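Local coordinates for endo-1,3-beta-glucanase (Streptomyces sioyaensis, PDB 3DGT), which probably cleaves internal beta-1,3-glycosidic bonds of 1,3-beta-glucans by hydrolysis, the work of its glycoside hydrolase family 16 catalytic domain, at residues V50-N59 with T71-S82; G174-P182 with V210-V218. All coordinates share one frame; numbering follows the deposited sequence.

Interaction 1. Residues V50-N59 with T71-S82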
loop_
_atom_site.group_PDB
_atom_site.type_symbol
_atom_site.label_atom_id
_atom_site.label_comp_id
_atom_site.label_asym_id
_atom_site.label_seq_id
_atom_site.Cartn_x
_atom_site.Cartn_y
_atom_site.Cartn_z
ATOM N N VAL A 50 7.497 7.927 12.969
ATOM C CA VAL A 50 7.854 7.870 14.393
ATOM C C VAL A 50 7.309 6.679 15.192
ATOM O O VAL A 50 7.670 6.489 16.349
ATOM C CB VAL A 50 7.484 9.179 15.132
ATOM C CG1 VAL A 50 8.156 10.389 14.467
ATOM C CG2 VAL A 50 5.968 9.361 15.200
ATOM N N GLU A 51 6.446 5.875 14.586
ATOM C CA GLU A 51 5.847 4.765 15.311
ATOM C C GLU A 51 6.781 3.569 15.356
ATOM O O GLU A 51 7.695 3.442 14.531
ATOM C CB GLU A 51 4.520 4.350 14.658
ATOM C CG GLU A 51 4.659 3.344 13.500
ATOM C CD GLU A 51 5.348 3.905 12.271
ATOM O OE1 GLU A 51 5.193 5.114 11.985
ATOM O OE2 GLU A 51 6.031 3.116 11.571
ATOM N N SER A 52 6.513 2.677 16.308
ATOM C CA SER A 52 7.053 1.333 16.276
ATOM C C SER A 52 5.915 0.402 15.843
ATOM O O SER A 52 4.819 0.451 16.399
ATOM C CB SER A 52 7.570 0.952 17.663
ATOM O OG SER A 52 8.120 -0.359 17.664
ATOM N N MET A 53 6.171 -0.432 14.839
ATOM C CA MET A 53 5.162 -1.372 14.351
ATOM C C MET A 53 5.121 -2.582 15.278
ATOM O O MET A 53 6.153 -2.997 15.822
ATOM C CB MET A 53 5.450 -1.784 12.893
ATOM C CG MET A 53 5.382 -0.625 11.906
ATOM S SD MET A 53 3.683 -0.040 11.813
ATOM C CE MET A 53 3.727 1.067 10.413
ATOM N N THR A 54 3.929 -3.143 15.468
ATOM C CA THR A 54 3.786 -4.310 16.340
ATOM C C THR A 54 2.871 -5.351 15.743
ATOM O O THR A 54 2.132 -5.078 14.788
ATOM C CB THR A 54 3.230 -3.966 17.745
ATOM O OG1 THR A 54 1.794 -3.994 17.717
ATOM C CG2 THR A 54 3.753 -2.622 18.266
ATOM N N SER A 55 2.922 -6.537 16.348
ATOM C CA SER A 55 2.062 -7.644 15.974
ATOM C C SER A 55 0.903 -7.824 16.952
ATOM O O SER A 55 0.196 -8.839 16.915
ATOM C CB SER A 55 2.890 -8.921 15.848
ATOM O OG SER A 55 3.389 -9.326 17.107
ATOM N N SER A 56 0.699 -6.826 17.812
ATOM C CA SER A 56 -0.399 -6.819 18.775
ATOM C C SER A 56 -1.740 -6.559 18.108
ATOM O O SER A 56 -1.827 -5.770 17.156
ATOM C CB SER A 56 -0.161 -5.713 19.805
ATOM O OG SER A 56 -1.256 -5.579 20.690
ATOM N N THR A 57 -2.801 -7.165 18.638
ATOM C CA THR A 57 -4.145 -6.887 18.117
ATOM C C THR A 57 -4.659 -5.495 18.489
ATOM O O THR A 57 -5.728 -5.078 18.029
ATOM C CB THR A 57 -5.181 -7.929 18.539
ATOM O OG1 THR A 57 -5.197 -8.025 19.971
ATOM C CG2 THR A 57 -4.848 -9.292 17.919
ATOM N N SER A 58 -3.878 -4.760 19.282
ATOM C CA SER A 58 -4.153 -3.348 19.495
ATOM C C SER A 58 -3.850 -2.551 18.229
ATOM O O SER A 58 -4.376 -1.456 18.052
ATOM C CB SER A 58 -3.363 -2.800 20.689
ATOM O OG SER A 58 -1.970 -2.978 20.511
ATOM N N ASN A 59 -3.013 -3.116 17.352
ATOM C CA ASN A 59 -2.626 -2.455 16.094
ATOM C C ASN A 59 -3.071 -3.190 14.830
ATOM O O ASN A 59 -3.227 -2.558 13.794
ATOM C CB ASN A 59 -1.103 -2.282 16.003
ATOM C CG ASN A 59 -0.523 -1.420 17.115
ATOM O OD1 ASN A 59 0.379 -1.864 17.818
ATOM N ND2 ASN A 59 -1.005 -0.186 17.262
ATOM N N THR A 71 -4.722 -0.064 13.353
ATOM C CA THR A 71 -5.025 1.087 14.203
ATOM C C THR A 71 -3.794 1.697 14.869
ATOM O O THR A 71 -3.175 1.045 15.704
ATOM C CB THR A 71 -6.008 0.695 15.330
ATOM O OG1 THR A 71 -7.095 -0.067 14.781
ATOM C CG2 THR A 71 -6.577 1.932 15.950
ATOM N N PRO A 72 -3.430 2.941 14.511
ATOM C CA PRO A 72 -2.385 3.646 15.275
ATOM C C PRO A 72 -2.813 3.891 16.716
ATOM O O PRO A 72 -3.976 4.233 16.971
ATOM C CB PRO A 72 -2.244 4.983 14.527
ATOM C CG PRO A 72 -2.733 4.651 13.114
ATOM C CD PRO A 72 -3.898 3.733 13.353
ATOM N N ARG A 73 -1.877 3.696 17.642
ATOM C CA ARG A 73 -2.138 3.906 19.066
ATOM C C ARG A 73 -1.055 4.783 19.662
ATOM O O ARG A 73 0.103 4.714 19.249
ATOM C CB ARG A 73 -2.141 2.564 19.811
ATOM C CG ARG A 73 -3.130 1.528 19.304
ATOM C CD ARG A 73 -4.569 1.919 19.589
ATOM N NE ARG A 73 -5.450 0.826 19.196
ATOM C CZ ARG A 73 -6.766 0.827 19.368
ATOM N NH1 ARG A 73 -7.376 1.875 19.904
ATOM N NH2 ARG A 73 -7.472 -0.222 18.992
ATOM N N ARG A 74 -1.436 5.599 20.638
ATOM C CA ARG A 74 -0.490 6.449 21.353
ATOM C C ARG A 74 -0.629 6.153 22.837
ATOM O O ARG A 74 -1.683 6.409 23.424
ATOM C CB ARG A 74 -0.793 7.916 21.067
ATOM C CG ARG A 74 0.322 8.889 21.420
ATOM C CD ARG A 74 -0.204 10.321 21.341
ATOM N NE ARG A 74 0.841 11.341 21.423
ATOM C CZ ARG A 74 1.244 11.903 22.554
ATOM N NH1 ARG A 74 0.719 11.524 23.717
ATOM N NH2 ARG A 74 2.196 12.827 22.525
ATOM N N ASP A 75 0.420 5.604 23.442
ATOM C CA ASP A 75 0.333 5.216 24.845
ATOM C C ASP A 75 0.456 6.442 25.762
ATOM O O ASP A 75 0.652 7.574 25.293
ATOM C CB ASP A 75 1.312 4.061 25.201
ATOM C CG ASP A 75 2.787 4.466 25.170
ATOM O OD1 ASP A 75 3.131 5.667 25.250
ATOM O OD2 ASP A 75 3.631 3.542 25.079
ATOM N N ALA A 76 0.304 6.214 27.060
ATOM C CA ALA A 76 0.333 7.311 28.030
ATOM C C ALA A 76 1.710 7.967 28.143
ATOM O O ALA A 76 1.831 9.078 28.670
ATOM C CB ALA A 76 -0.169 6.835 29.402
ATOM N N SER A 77 2.742 7.292 27.643
ATOM C CA SER A 77 4.085 7.857 27.599
ATOM C C SER A 77 4.386 8.611 26.288
ATOM O O SER A 77 5.498 9.124 26.100
ATOM C CB SER A 77 5.131 6.764 27.821
ATOM O OG SER A 77 4.987 6.173 29.102
ATOM N N GLY A 78 3.402 8.682 25.387
ATOM C CA GLY A 78 3.562 9.425 24.133
ATOM C C GLY A 78 4.135 8.629 22.971
ATOM O O GLY A 78 4.458 9.200 21.920
ATOM N N ASN A 79 4.263 7.313 23.150
ATOM C CA ASN A 79 4.827 6.437 22.117
ATOM C C ASN A 79 3.755 5.997 21.138
ATOM O O ASN A 79 2.709 5.466 21.540
ATOM C CB ASN A 79 5.424 5.171 22.739
ATOM C CG ASN A 79 6.531 5.455 23.720
ATOM O OD1 ASN A 79 6.494 4.974 24.857
ATOM N ND2 ASN A 79 7.524 6.215 23.297
ATOM N N TRP A 80 4.037 6.170 19.853
ATOM C CA TRP A 80 3.149 5.690 18.800
ATOM C C TRP A 80 3.476 4.273 18.386
ATOM O O TRP A 80 4.643 3.920 18.222
ATOM C CB TRP A 80 3.224 6.599 17.568
ATOM C CG TRP A 80 2.453 7.883 17.711
ATOM C CD1 TRP A 80 2.950 9.102 18.067
ATOM C CD2 TRP A 80 1.048 8.063 17.502
ATOM N NE1 TRP A 80 1.936 10.034 18.096
ATOM C CE2 TRP A 80 0.759 9.420 17.753
ATOM C CE3 TRP A 80 -0.001 7.197 17.141
ATOM C CZ2 TRP A 80 -0.531 9.944 17.645
ATOM C CZ3 TRP A 80 -1.290 7.720 17.026
ATOM C CH2 TRP A 80 -1.540 9.087 17.272
ATOM N N THR A 81 2.428 3.464 18.230
ATOM C CA THR A 81 2.542 2.145 17.604
ATOM C C THR A 81 1.547 2.050 16.467
ATOM O O THR A 81 0.560 2.773 16.443
ATOM C CB THR A 81 2.282 0.974 18.590
ATOM O OG1 THR A 81 1.039 1.176 19.280
ATOM C CG2 THR A 81 3.425 0.848 19.590
ATOM N N SER A 82 1.819 1.173 15.504
ATOM C CA SER A 82 0.853 0.899 14.453
ATOM C C SER A 82 1.111 -0.485 13.882
ATOM O O SER A 82 1.832 -1.281 14.489
ATOM C CB SER A 82 0.923 1.971 13.364
ATOM O OG SER A 82 -0.229 1.899 12.541
HETATM O O HOH W 1 6.455 7.357 18.783
#
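A short parallel bridge, S52 beside T81 and M53 beside S82, lays residues 50-59 along one arm of the beta hairpin built by residues 71-82. Three backbone bonds make it: S52 N to W80 O, S82 N to S52 O, and T54 N to S82 O (3.0 Å). Beyond it the 50-59 segment bends back, and N59 fills the bend. With CG anti to the carbonyl carbon (chi1 -61°), its amide reaches both hairpin arms. ND2 gives one hydrogen to T71 O (2.9 Å), lying almost exactly in the amide plane, and the other to T81 OG1 (3.2 Å). OD1 takes the T54 hydroxyl on a lone pair, OG1 to OD1 2.6 Å, while T54 OG1 accepts from S56 N in an ST turn. These three bonds fix the rotation of the amide. Replacing N59 with an alanine would probably leave T71 O, T81 OG1 and the T54 hydroxyl without these partners and set the bend free to shift. R73 NE points straight at S58 O (2.8 Å, 177° at the hydrogen), with the oxygen in the guanidinium plane; the T71 methyl CG2 lies over that group's centre. On the face opposite the S52 and T81 side chains, M53 SD lies against S82 C (3.3 Å). The S82 hydroxyl bonds to V242 O and E51 OE1 takes M244 N, both on strand 236-244. Water 1 accepts from W80 N and donates to V50 O just before the bridge. This is a hairpin flanked by a parallel strand within the beta-sandwich fold of family 16.

Interaction 2. Residues G174-P182 with V210-V218. Unlike the reference sequence in segment 174-182: S178 (reference Leu).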
loop_
_atom_site.group_PDB
_atom_site.type_symbol
_atom_site.label_atom_id
_atom_site.label_comp_id
_atom_site.label_asym_id
_atom_site.label_seq_id
_atom_site.Cartn_x
_atom_site.Cartn_y
_atom_site.Cartn_z
ATOM N N GLY A 174 8.525 9.876 -7.686
ATOM C CA GLY A 174 8.031 8.741 -8.463
ATOM C C GLY A 174 7.127 9.222 -9.583
ATOM O O GLY A 174 6.912 10.426 -9.750
ATOM N N ILE A 175 6.602 8.277 -10.359
ATOM C CA ILE A 175 5.658 8.583 -11.428
ATOM C C ILE A 175 4.270 8.351 -10.843
ATOM O O ILE A 175 3.816 7.208 -10.729
ATOM C CB ILE A 175 5.895 7.701 -12.677
ATOM C CG1 ILE A 175 7.350 7.831 -13.155
ATOM C CG2 ILE A 175 4.911 8.072 -13.805
ATOM C CD1 ILE A 175 7.744 6.850 -14.265
ATOM N N GLY A 176 3.613 9.441 -10.446
ATOM C CA GLY A 176 2.369 9.336 -9.695
ATOM C C GLY A 176 1.396 10.483 -9.842
ATOM O O GLY A 176 1.683 11.506 -10.475
ATOM N N ASN A 177 0.225 10.291 -9.245
ATOM C CA ASN A 177 -0.863 11.253 -9.337
ATOM C C ASN A 177 -1.728 11.118 -8.094
ATOM O O ASN A 177 -1.629 10.129 -7.367
ATOM C CB ASN A 177 -1.694 10.953 -10.591
ATOM C CG ASN A 177 -2.643 12.082 -10.991
ATOM O OD1 ASN A 177 -3.590 11.847 -11.754
ATOM N ND2 ASN A 177 -2.402 13.287 -10.506
ATOM N N SER A 178 -2.573 12.107 -7.848
ATOM C CA SER A 178 -3.568 12.028 -6.797
ATOM C C SER A 178 -4.913 12.424 -7.386
ATOM O O SER A 178 -4.980 13.140 -8.394
ATOM C CB SER A 178 -3.203 12.950 -5.633
ATOM O OG SER A 178 -3.052 14.286 -6.095
ATOM N N THR A 179 -5.982 11.940 -6.762
ATOM C CA THR A 179 -7.338 12.326 -7.141
ATOM C C THR A 179 -8.272 12.101 -5.959
ATOM O O THR A 179 -7.998 11.253 -5.103
ATOM C CB THR A 179 -7.801 11.526 -8.391
ATOM O OG1 THR A 179 -8.924 12.179 -9.004
ATOM C CG2 THR A 179 -8.169 10.095 -8.040
ATOM N N ALA A 180 -9.366 12.856 -5.905
ATOM C CA ALA A 180 -10.379 12.664 -4.874
ATOM C C ALA A 180 -11.071 11.313 -5.052
ATOM O O ALA A 180 -11.201 10.814 -6.178
ATOM C CB ALA A 180 -11.405 13.791 -4.930
ATOM N N CYS A 181 -11.522 10.710 -3.956
ATOM C CA CYS A 181 -12.322 9.501 -4.108
ATOM C C CYS A 181 -13.647 9.863 -4.767
ATOM O O CYS A 181 -14.265 10.869 -4.415
ATOM C CB CYS A 181 -12.558 8.819 -2.771
ATOM S SG CYS A 181 -11.132 7.883 -2.200
ATOM N N PRO A 182 -14.059 9.073 -5.765
ATOM C CA PRO A 182 -15.382 9.281 -6.344
ATOM C C PRO A 182 -16.530 9.127 -5.340
ATOM O O PRO A 182 -16.481 8.264 -4.451
ATOM C CB PRO A 182 -15.464 8.190 -7.418
ATOM C CG PRO A 182 -14.045 7.888 -7.759
ATOM C CD PRO A 182 -13.321 8.001 -6.457
ATOM N N VAL A 210 -9.147 4.087 -8.849
ATOM C CA VAL A 210 -9.952 4.115 -7.636
ATOM C C VAL A 210 -11.411 3.985 -8.054
ATOM O O VAL A 210 -11.874 4.683 -8.955
ATOM C CB VAL A 210 -9.701 5.386 -6.765
ATOM C CG1 VAL A 210 -9.962 6.677 -7.557
ATOM C CG2 VAL A 210 -10.565 5.348 -5.496
ATOM N N ASP A 211 -12.117 3.062 -7.410
ATOM C CA ASP A 211 -13.518 2.761 -7.739
ATOM C C ASP A 211 -13.718 2.577 -9.244
ATOM O O ASP A 211 -14.706 3.047 -9.822
ATOM C CB ASP A 211 -14.443 3.853 -7.199
ATOM C CG ASP A 211 -14.392 3.979 -5.692
ATOM O OD1 ASP A 211 -14.105 2.975 -5.002
ATOM O OD2 ASP A 211 -14.642 5.096 -5.211
ATOM N N GLY A 212 -12.761 1.899 -9.868
ATOM C CA GLY A 212 -12.851 1.592 -11.290
ATOM C C GLY A 212 -12.453 2.709 -12.242
ATOM O O GLY A 212 -12.572 2.537 -13.466
ATOM N N VAL A 213 -11.961 3.836 -11.710
ATOM C CA VAL A 213 -11.618 5.001 -12.539
ATOM C C VAL A 213 -10.106 5.204 -12.564
ATOM O O VAL A 213 -9.485 5.435 -11.533
ATOM C CB VAL A 213 -12.322 6.282 -12.048
ATOM C CG1 VAL A 213 -12.152 7.394 -13.089
ATOM C CG2 VAL A 213 -13.818 6.023 -11.817
ATOM N N THR A 214 -9.514 5.128 -13.754
ATOM C CA THR A 214 -8.063 5.206 -13.886
ATOM C C THR A 214 -7.557 6.638 -13.763
ATOM O O THR A 214 -8.039 7.535 -14.469
ATOM C CB THR A 214 -7.605 4.568 -15.209
ATOM O OG1 THR A 214 -7.978 3.180 -15.205
ATOM C CG2 THR A 214 -6.084 4.692 -15.376
ATOM N N TYR A 215 -6.593 6.853 -12.863
ATOM C CA TYR A 215 -6.027 8.198 -12.668
ATOM C C TYR A 215 -4.533 8.331 -12.912
ATOM O O TYR A 215 -4.048 9.442 -13.119
ATOM C CB TYR A 215 -6.441 8.835 -11.326
ATOM C CG TYR A 215 -6.011 8.128 -10.052
ATOM C CD1 TYR A 215 -6.657 6.980 -9.610
ATOM C CD2 TYR A 215 -5.002 8.666 -9.247
ATOM C CE1 TYR A 215 -6.271 6.356 -8.433
ATOM C CE2 TYR A 215 -4.624 8.056 -8.067
ATOM C CZ TYR A 215 -5.264 6.901 -7.664
ATOM O OH TYR A 215 -4.899 6.275 -6.482
ATOM N N GLN A 216 -3.815 7.212 -12.915
ATOM C CA GLN A 216 -2.399 7.210 -13.256
ATOM C C GLN A 216 -2.066 6.003 -14.107
ATOM O O GLN A 216 -2.449 4.880 -13.781
ATOM C CB GLN A 216 -1.522 7.226 -11.997
ATOM C CG GLN A 216 -0.007 7.137 -12.289
ATOM C CD GLN A 216 0.543 8.392 -12.963
ATOM O OE1 GLN A 216 0.307 9.508 -12.499
ATOM N NE2 GLN A 216 1.280 8.214 -14.062
ATOM N N THR A 217 -1.366 6.257 -15.207
ATOM C CA THR A 217 -0.827 5.191 -16.038
ATOM C C THR A 217 0.675 5.401 -16.183
ATOM O O THR A 217 1.154 6.536 -16.322
ATOM C CB THR A 217 -1.489 5.143 -17.428
ATOM O OG1 THR A 217 -2.916 5.205 -17.293
ATOM C CG2 THR A 217 -1.130 3.847 -18.162
ATOM N N VAL A 218 1.405 4.296 -16.131
ATOM C CA VAL A 218 2.851 4.296 -16.327
ATOM C C VAL A 218 3.115 3.326 -17.469
ATOM O O VAL A 218 2.550 2.240 -17.503
ATOM C CB VAL A 218 3.602 3.850 -15.041
ATOM C CG1 VAL A 218 5.118 3.953 -15.222
ATOM C CG2 VAL A 218 3.159 4.687 -13.835
#
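Chi1 of 62° at Y215 sets its ring toward residues 174-182, and T179 has OG1 anti to the backbone N (chi1 -162°), leaving CG2 between N and the carbonyl carbon, where this methyl lies over one face. CG2 sits 3.7 Å from the centroid of the Y215 ring, only 18° off the normal, a CH-pi contact displaced toward the CG side, where CG2 to CG is 3.5 Å. The edge of the same ring is met by N177 O, near its plane. At its far end the Y215 hydroxyl is hydrogen-bonded to T155 OG1, on strand 155-160. V210 continues the apolar patch: its CG1 touches both T179 CG2 and P182 CD (3.8 Å to the latter), and CG2 lies near the sulfur of C181, itself tied by a disulfide to C186. P182 CD also rests against D211 OD2 (3.4 Å), while OD1 of D211 is taken by T192 N. Toward the other end, Q216 bends at chi2 and crosses I175 at about a right angle, NE2 to CG2 3.6 Å, and I175 CG2 meets V218 CG2 at 3.8 Å. No clear hydrogen bond joins the two segments. Their strands run nearly antiparallel, axes 6.3 Å apart at the closest, yet each pairs elsewhere: 175-179 with 155-160, and 213-219 with 205-210. Y215 and Q216 both face F208 in a classic beta bulge, and a type I' turn from V210 to V213 makes the hairpin. Two strands, each hydrogen-bonded to a different neighbour, meet here edge to edge through side chains, within the beta-jelly-roll sandwich of family 16.

Interaction 1 closes before interaction 2 opens along the chain, and the two lie on opposite sides of its centre, their centres about 30 Å and their nearest atoms about 18 Å apart. A line of strands still connects them: strand 80-87 of interaction 1 pairs with 236-244, then come 119-127, 142-144 and 155-160, ending at strand 175-179 of interaction 2. Both lie in the family 16 catalytic domain, the part of the longer protein present in this chain. Interaction 1 stitches a local excursion to its hairpin largely by hydrogen bonds, away from the magnesium site and the disulfides; interaction 2 joins strands by side-chain packing, with D211 about 11 Å, side chain to side chain, from the magnesium-binding D269.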